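Local coordinates for leucine-rich-repeat protein (Methanosarcina barkeri, PDB 4WNR) that binds GDP and magnesium through the Roc G-domain of this Roc-COR fragment of a Roco protein, which may also have serine/threonine kinase activity, at residues W81-F94 / L193-I205. Sequence-based numbering, arbitrary orientation.
Sequences WGFKDKDKEIKVNF and LKKELLKVEHMQI. With SO4 (sulfate ion), chain F.
The hairpin of strands 77-85 and 88-96 in the Roc G-domain packs against helix 186-198, the last helix of that domain, where F83 meets K194. A type II' turn from D85 to K88 joins the two strands. Helix segment 193-198 crosses strand segment 88-94 at 102°. F83 CG sits between the backbone N and the carbonyl carbon (chi1 62°), which lays the ring over I90. K194 CG sits over one face, 4.1 Å from the F83 ring centroid, in a CH-pi contact. I90 CB backs the opposite face. The K194 chain then bends at its end (chi4 -75°), carrying NZ to 3.6 Å from W81 CH2, obliquely to that ring. With an alanine in place of F83, a gap is likely to open between I90 and the helix, leaving K194 CG without its ring face. L197 CD1 meets V92 CG2 at 3.9 Å and also reaches F83 CE1. Nearer the turn, L198 CD2 packs on I90 CD1 at 3.4 Å, while its CD1 lies beside the D85 carboxylate. Beyond the helix, M203 CE abuts I90 CG2 at 3.5 Å. At the far end, L193 CD2 meets the edge of F94. Both also touch L61 of helix 54-62, which starts in the P-loop at K54 and T55. K195 points away from the hairpin, and its NZ donates a hydrogen bond to sulfate O4 at 2.7 Å. No hydrogen bond links the segments; the contact is mostly apolar, with K194 and D85 adding charged groups. This packing of hairpin against last helix is typical of the Ras-like P-loop NTPase fold.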
loop_
_atom_site.group_PDB
_atom_site.type_symbol
_atom_site.label_atom_id
_atom_site.label_comp_id
_atom_site.label_asym_id
_atom_site.label_seq_id
_atom_site.Cartn_x
_atom_site.Cartn_y
_atom_site.Cartn_z
ATOM N N TRP A 81 -3.167 10.648 8.959
ATOM C CA TRP A 81 -2.714 12.011 9.234
ATOM C C TRP A 81 -3.604 13.021 8.514
ATOM O O TRP A 81 -4.278 12.683 7.543
ATOM C CB TRP A 81 -1.260 12.166 8.775
ATOM C CG TRP A 81 -0.624 13.487 9.106
ATOM C CD1 TRP A 81 -0.470 14.036 10.345
ATOM C CD2 TRP A 81 -0.037 14.409 8.181
ATOM N NE1 TRP A 81 0.169 15.248 10.249
ATOM C CE2 TRP A 81 0.447 15.501 8.932
ATOM C CE3 TRP A 81 0.123 14.421 6.790
ATOM C CZ2 TRP A 81 1.081 16.593 8.339
ATOM C CZ3 TRP A 81 0.756 15.508 6.200
ATOM C CH2 TRP A 81 1.226 16.580 6.976
ATOM N N GLY A 82 -3.613 14.257 9.002
ATOM C CA GLY A 82 -4.382 15.325 8.368
ATOM C C GLY A 82 -3.859 16.715 8.675
ATOM O O GLY A 82 -3.196 16.935 9.690
ATOM N N PHE A 83 -4.155 17.650 7.776
ATOM C CA PHE A 83 -3.822 19.062 7.965
ATOM C C PHE A 83 -4.854 19.936 7.262
ATOM O O PHE A 83 -5.501 19.498 6.309
ATOM C CB PHE A 83 -2.412 19.369 7.450
ATOM C CG PHE A 83 -2.234 19.135 5.975
ATOM C CD1 PHE A 83 -1.941 17.867 5.491
ATOM C CD2 PHE A 83 -2.342 20.184 5.072
ATOM C CE1 PHE A 83 -1.770 17.649 4.133
ATOM C CE2 PHE A 83 -2.172 19.973 3.714
ATOM C CZ PHE A 83 -1.885 18.705 3.244
ATOM N N LYS A 84 -5.004 21.169 7.738
ATOM C CA LYS A 84 -6.004 22.087 7.197
ATOM C C LYS A 84 -5.347 23.158 6.329
ATOM O O LYS A 84 -4.597 23.997 6.830
ATOM C CB LYS A 84 -6.801 22.737 8.330
ATOM C CG LYS A 84 -8.083 23.410 7.867
ATOM C CD LYS A 84 -8.944 23.859 9.036
ATOM C CE LYS A 84 -10.289 24.387 8.563
ATOM N NZ LYS A 84 -11.149 24.830 9.696
ATOM N N ASP A 85 -5.615 23.108 5.027
ATOM C CA ASP A 85 -5.187 24.157 4.105
ATOM C C ASP A 85 -6.375 25.063 3.847
ATOM O O ASP A 85 -7.330 24.657 3.178
ATOM C CB ASP A 85 -4.713 23.560 2.783
ATOM C CG ASP A 85 -4.484 24.617 1.714
ATOM O OD1 ASP A 85 -3.551 25.434 1.874
ATOM O OD2 ASP A 85 -5.235 24.630 0.713
ATOM N N LYS A 86 -6.318 26.284 4.372
ATOM C CA LYS A 86 -7.434 27.216 4.257
ATOM C C LYS A 86 -8.695 26.539 4.806
ATOM O O LYS A 86 -8.678 26.029 5.929
ATOM C CB LYS A 86 -7.594 27.680 2.804
ATOM C CG LYS A 86 -6.570 28.720 2.396
ATOM C CD LYS A 86 -6.400 28.774 0.890
ATOM C CE LYS A 86 -5.154 29.553 0.512
ATOM N NZ LYS A 86 -4.793 29.347 -0.916
ATOM N N ASP A 87 -9.777 26.524 4.031
ATOM C CA ASP A 87 -10.999 25.850 4.457
ATOM C C ASP A 87 -10.860 24.325 4.425
ATOM O O ASP A 87 -11.317 23.635 5.340
ATOM C CB ASP A 87 -12.177 26.272 3.573
ATOM C CG ASP A 87 -13.530 25.889 4.171
ATOM O OD1 ASP A 87 -13.584 25.432 5.337
ATOM O OD2 ASP A 87 -14.550 26.054 3.467
ATOM N N LYS A 88 -10.218 23.816 3.374
ATOM C CA LYS A 88 -10.194 22.379 3.082
ATOM C C LYS A 88 -9.507 21.553 4.170
ATOM O O LYS A 88 -8.395 21.871 4.595
ATOM C CB LYS A 88 -9.497 22.122 1.742
ATOM C CG LYS A 88 -10.232 22.683 0.534
ATOM C CD LYS A 88 -9.397 22.573 -0.736
ATOM C CE LYS A 88 -9.257 21.133 -1.206
ATOM N NZ LYS A 88 -8.518 21.030 -2.496
ATOM N N GLU A 89 -10.184 20.495 4.608
ATOM C CA GLU A 89 -9.627 19.539 5.562
ATOM C C GLU A 89 -8.966 18.398 4.787
ATOM O O GLU A 89 -9.650 17.541 4.225
ATOM C CB GLU A 89 -10.730 19.002 6.485
ATOM C CG GLU A 89 -10.241 18.108 7.623
ATOM C CD GLU A 89 -9.405 18.846 8.658
ATOM O OE1 GLU A 89 -9.713 20.020 8.959
ATOM O OE2 GLU A 89 -8.442 18.246 9.183
ATOM N N ILE A 90 -7.636 18.402 4.751
ATOM C CA ILE A 90 -6.877 17.389 4.015
ATOM C C ILE A 90 -6.687 16.148 4.885
ATOM O O ILE A 90 -6.372 16.254 6.071
ATOM C CB ILE A 90 -5.492 17.907 3.564
ATOM C CG1 ILE A 90 -5.617 19.241 2.810
ATOM C CG2 ILE A 90 -4.781 16.867 2.707
ATOM C CD1 ILE A 90 -6.491 19.202 1.572
ATOM N N LYS A 91 -6.880 14.980 4.278
ATOM C CA LYS A 91 -6.752 13.694 4.968
ATOM C C LYS A 91 -5.721 12.816 4.253
ATOM O O LYS A 91 -5.786 12.636 3.038
ATOM C CB LYS A 91 -8.110 12.994 5.027
ATOM C CG LYS A 91 -9.122 13.698 5.923
ATOM C CD LYS A 91 -10.556 13.511 5.444
ATOM C CE LYS A 91 -11.092 12.122 5.749
ATOM N NZ LYS A 91 -11.532 11.983 7.165
ATOM N N VAL A 92 -4.772 12.281 5.017
ATOM C CA VAL A 92 -3.655 11.517 4.457
ATOM C C VAL A 92 -3.539 10.152 5.127
ATOM O O VAL A 92 -3.633 10.040 6.349
ATOM C CB VAL A 92 -2.322 12.275 4.626
ATOM C CG1 VAL A 92 -1.166 11.484 4.030
ATOM C CG2 VAL A 92 -2.404 13.648 3.976
ATOM N N ASN A 93 -3.322 9.122 4.313
ATOM C CA ASN A 93 -3.115 7.758 4.800
ATOM C C ASN A 93 -1.690 7.285 4.510
ATOM O O ASN A 93 -1.374 6.901 3.381
ATOM C CB ASN A 93 -4.126 6.810 4.154
ATOM C CG ASN A 93 -5.564 7.193 4.459
ATOM O OD1 ASN A 93 -5.881 7.628 5.566
ATOM N ND2 ASN A 93 -6.445 7.026 3.476
ATOM N N PHE A 94 -0.832 7.330 5.527
ATOM C CA PHE A 94 0.555 6.884 5.390
ATOM C C PHE A 94 0.643 5.368 5.506
ATOM O O PHE A 94 0.179 4.795 6.490
ATOM C CB PHE A 94 1.447 7.523 6.456
ATOM C CG PHE A 94 1.772 8.968 6.198
ATOM C CD1 PHE A 94 2.642 9.327 5.178
ATOM C CD2 PHE A 94 1.224 9.968 6.988
ATOM C CE1 PHE A 94 2.949 10.658 4.946
ATOM C CE2 PHE A 94 1.527 11.297 6.760
ATOM C CZ PHE A 94 2.390 11.644 5.738
ATOM N N LEU A 193 5.816 18.324 0.807
ATOM C CA LEU A 193 4.841 17.234 0.879
ATOM C C LEU A 193 3.418 17.787 0.910
ATOM O O LEU A 193 2.567 17.368 0.124
ATOM C CB LEU A 193 5.094 16.358 2.112
ATOM C CG LEU A 193 4.166 15.157 2.327
ATOM C CD1 LEU A 193 4.214 14.193 1.152
ATOM C CD2 LEU A 193 4.530 14.437 3.617
ATOM N N LYS A 194 3.177 18.733 1.815
ATOM C CA LYS A 194 1.875 19.398 1.925
ATOM C C LYS A 194 1.457 20.046 0.605
ATOM O O LYS A 194 0.295 19.962 0.208
ATOM C CB LYS A 194 1.905 20.464 3.025
ATOM C CG LYS A 194 1.952 19.911 4.440
ATOM C CD LYS A 194 2.274 21.009 5.444
ATOM C CE LYS A 194 2.431 20.464 6.857
ATOM N NZ LYS A 194 1.123 20.125 7.483
ATOM N N LYS A 195 2.411 20.680 -0.072
ATOM C CA LYS A 195 2.134 21.400 -1.316
ATOM C C LYS A 195 1.787 20.446 -2.456
ATOM O O LYS A 195 0.841 20.690 -3.203
ATOM C CB LYS A 195 3.324 22.286 -1.701
ATOM C CG LYS A 195 3.050 23.225 -2.872
ATOM C CD LYS A 195 3.755 24.570 -2.717
ATOM C CE LYS A 195 5.267 24.460 -2.845
ATOM N NZ LYS A 195 5.709 24.277 -4.256
ATOM N N GLU A 196 2.550 19.364 -2.582
ATOM C CA GLU A 196 2.322 18.368 -3.636
ATOM C C GLU A 196 1.091 17.495 -3.371
ATOM O O GLU A 196 0.478 16.991 -4.313
ATOM C CB GLU A 196 3.562 17.488 -3.822
ATOM C CG GLU A 196 4.766 18.222 -4.403
ATOM C CD GLU A 196 4.529 18.751 -5.810
ATOM O OE1 GLU A 196 3.779 18.114 -6.581
ATOM O OE2 GLU A 196 5.099 19.810 -6.148
ATOM N N LEU A 197 0.740 17.316 -2.098
ATOM C CA LEU A 197 -0.471 16.578 -1.720
ATOM C C LEU A 197 -1.743 17.281 -2.198
ATOM O O LEU A 197 -2.711 16.627 -2.584
ATOM C CB LEU A 197 -0.536 16.361 -0.203
ATOM C CG LEU A 197 0.264 15.178 0.354
ATOM C CD1 LEU A 197 0.417 15.299 1.862
ATOM C CD2 LEU A 197 -0.389 13.852 -0.009
ATOM N N LEU A 198 -1.735 18.611 -2.165
ATOM C CA LEU A 198 -2.862 19.411 -2.649
ATOM C C LEU A 198 -3.014 19.351 -4.172
ATOM O O LEU A 198 -4.118 19.500 -4.692
ATOM C CB LEU A 198 -2.702 20.871 -2.214
ATOM C CG LEU A 198 -2.716 21.136 -0.705
ATOM C CD1 LEU A 198 -2.148 22.512 -0.396
ATOM C CD2 LEU A 198 -4.121 20.994 -0.141
ATOM N N LYS A 199 -1.907 19.120 -4.874
ATOM C CA LYS A 199 -1.878 19.161 -6.340
ATOM C C LYS A 199 -2.166 17.817 -7.029
ATOM O O LYS A 199 -2.141 17.745 -8.259
ATOM C CB LYS A 199 -0.520 19.691 -6.817
ATOM C CG LYS A 199 -0.252 21.140 -6.436
ATOM C CD LYS A 199 1.189 21.544 -6.711
ATOM C CE LYS A 199 1.493 21.591 -8.201
ATOM N NZ LYS A 199 2.854 22.127 -8.473
ATOM N N VAL A 200 -2.436 16.765 -6.256
ATOM C CA VAL A 200 -2.750 15.453 -6.844
ATOM C C VAL A 200 -4.081 15.523 -7.599
ATOM O O VAL A 200 -4.984 16.262 -7.205
ATOM C CB VAL A 200 -2.786 14.311 -5.798
ATOM C CG1 VAL A 200 -1.442 14.183 -5.097
ATOM C CG2 VAL A 200 -3.907 14.509 -4.787
ATOM N N GLU A 201 -4.191 14.746 -8.675
ATOM C CA GLU A 201 -5.311 14.867 -9.618
ATOM C C GLU A 201 -6.687 14.618 -9.000
ATOM O O GLU A 201 -7.655 15.293 -9.353
ATOM C CB GLU A 201 -5.111 13.937 -10.819
ATOM C CG GLU A 201 -3.970 14.355 -11.739
ATOM C CD GLU A 201 -4.087 13.769 -13.137
ATOM O OE1 GLU A 201 -3.112 13.139 -13.602
ATOM O OE2 GLU A 201 -5.151 13.936 -13.772
ATOM N N HIS A 202 -6.774 13.663 -8.077
ATOM C CA HIS A 202 -8.062 13.294 -7.474
ATOM C C HIS A 202 -8.389 14.071 -6.190
ATOM O O HIS A 202 -9.300 13.700 -5.446
ATOM C CB HIS A 202 -8.134 11.778 -7.231
ATOM C CG HIS A 202 -7.397 11.318 -6.012
ATOM N ND1 HIS A 202 -6.029 11.159 -5.984
ATOM C CD2 HIS A 202 -7.842 10.967 -4.783
ATOM C CE1 HIS A 202 -5.662 10.739 -4.787
ATOM N NE2 HIS A 202 -6.744 10.613 -4.041
ATOM N N MET A 203 -7.657 15.154 -5.946
ATOM C CA MET A 203 -7.944 16.043 -4.820
ATOM C C MET A 203 -9.125 16.956 -5.158
ATOM O O MET A 203 -9.944 17.273 -4.293
ATOM C CB MET A 203 -6.714 16.889 -4.471
ATOM C CG MET A 203 -6.524 17.114 -2.982
ATOM S SD MET A 203 -6.102 15.580 -2.135
ATOM C CE MET A 203 -6.130 16.115 -0.429
ATOM N N GLN A 204 -9.197 17.371 -6.421
ATOM C CA GLN A 204 -10.281 18.223 -6.913
ATOM C C GLN A 204 -11.563 17.439 -7.208
ATOM O O GLN A 204 -12.640 18.032 -7.309
ATOM C CB GLN A 204 -9.835 18.968 -8.177
ATOM C CG GLN A 204 -8.621 19.865 -7.979
ATOM C CD GLN A 204 -8.885 21.009 -7.013
ATOM O OE1 GLN A 204 -9.851 21.757 -7.173
ATOM N NE2 GLN A 204 -8.027 21.152 -6.006
ATOM N N ILE A 205 -11.447 16.120 -7.352
ATOM C CA ILE A 205 -12.606 15.262 -7.618
ATOM C C ILE A 205 -13.540 15.232 -6.405
ATOM O O ILE A 205 -13.086 15.224 -5.258
ATOM C CB ILE A 205 -12.179 13.826 -8.008
ATOM C CG1 ILE A 205 -11.439 13.850 -9.353
ATOM C CG2 ILE A 205 -13.389 12.897 -8.095
ATOM C CD1 ILE A 205 -10.837 12.522 -9.771
HETATM S S SO4 F . 9.583 24.118 -4.430
HETATM O O1 SO4 F . 9.319 25.547 -4.150
HETATM O O2 SO4 F . 10.340 23.988 -5.694
HETATM O O3 SO4 F . 10.368 23.530 -3.321
HETATM O O4 SO4 F . 8.295 23.400 -4.556
#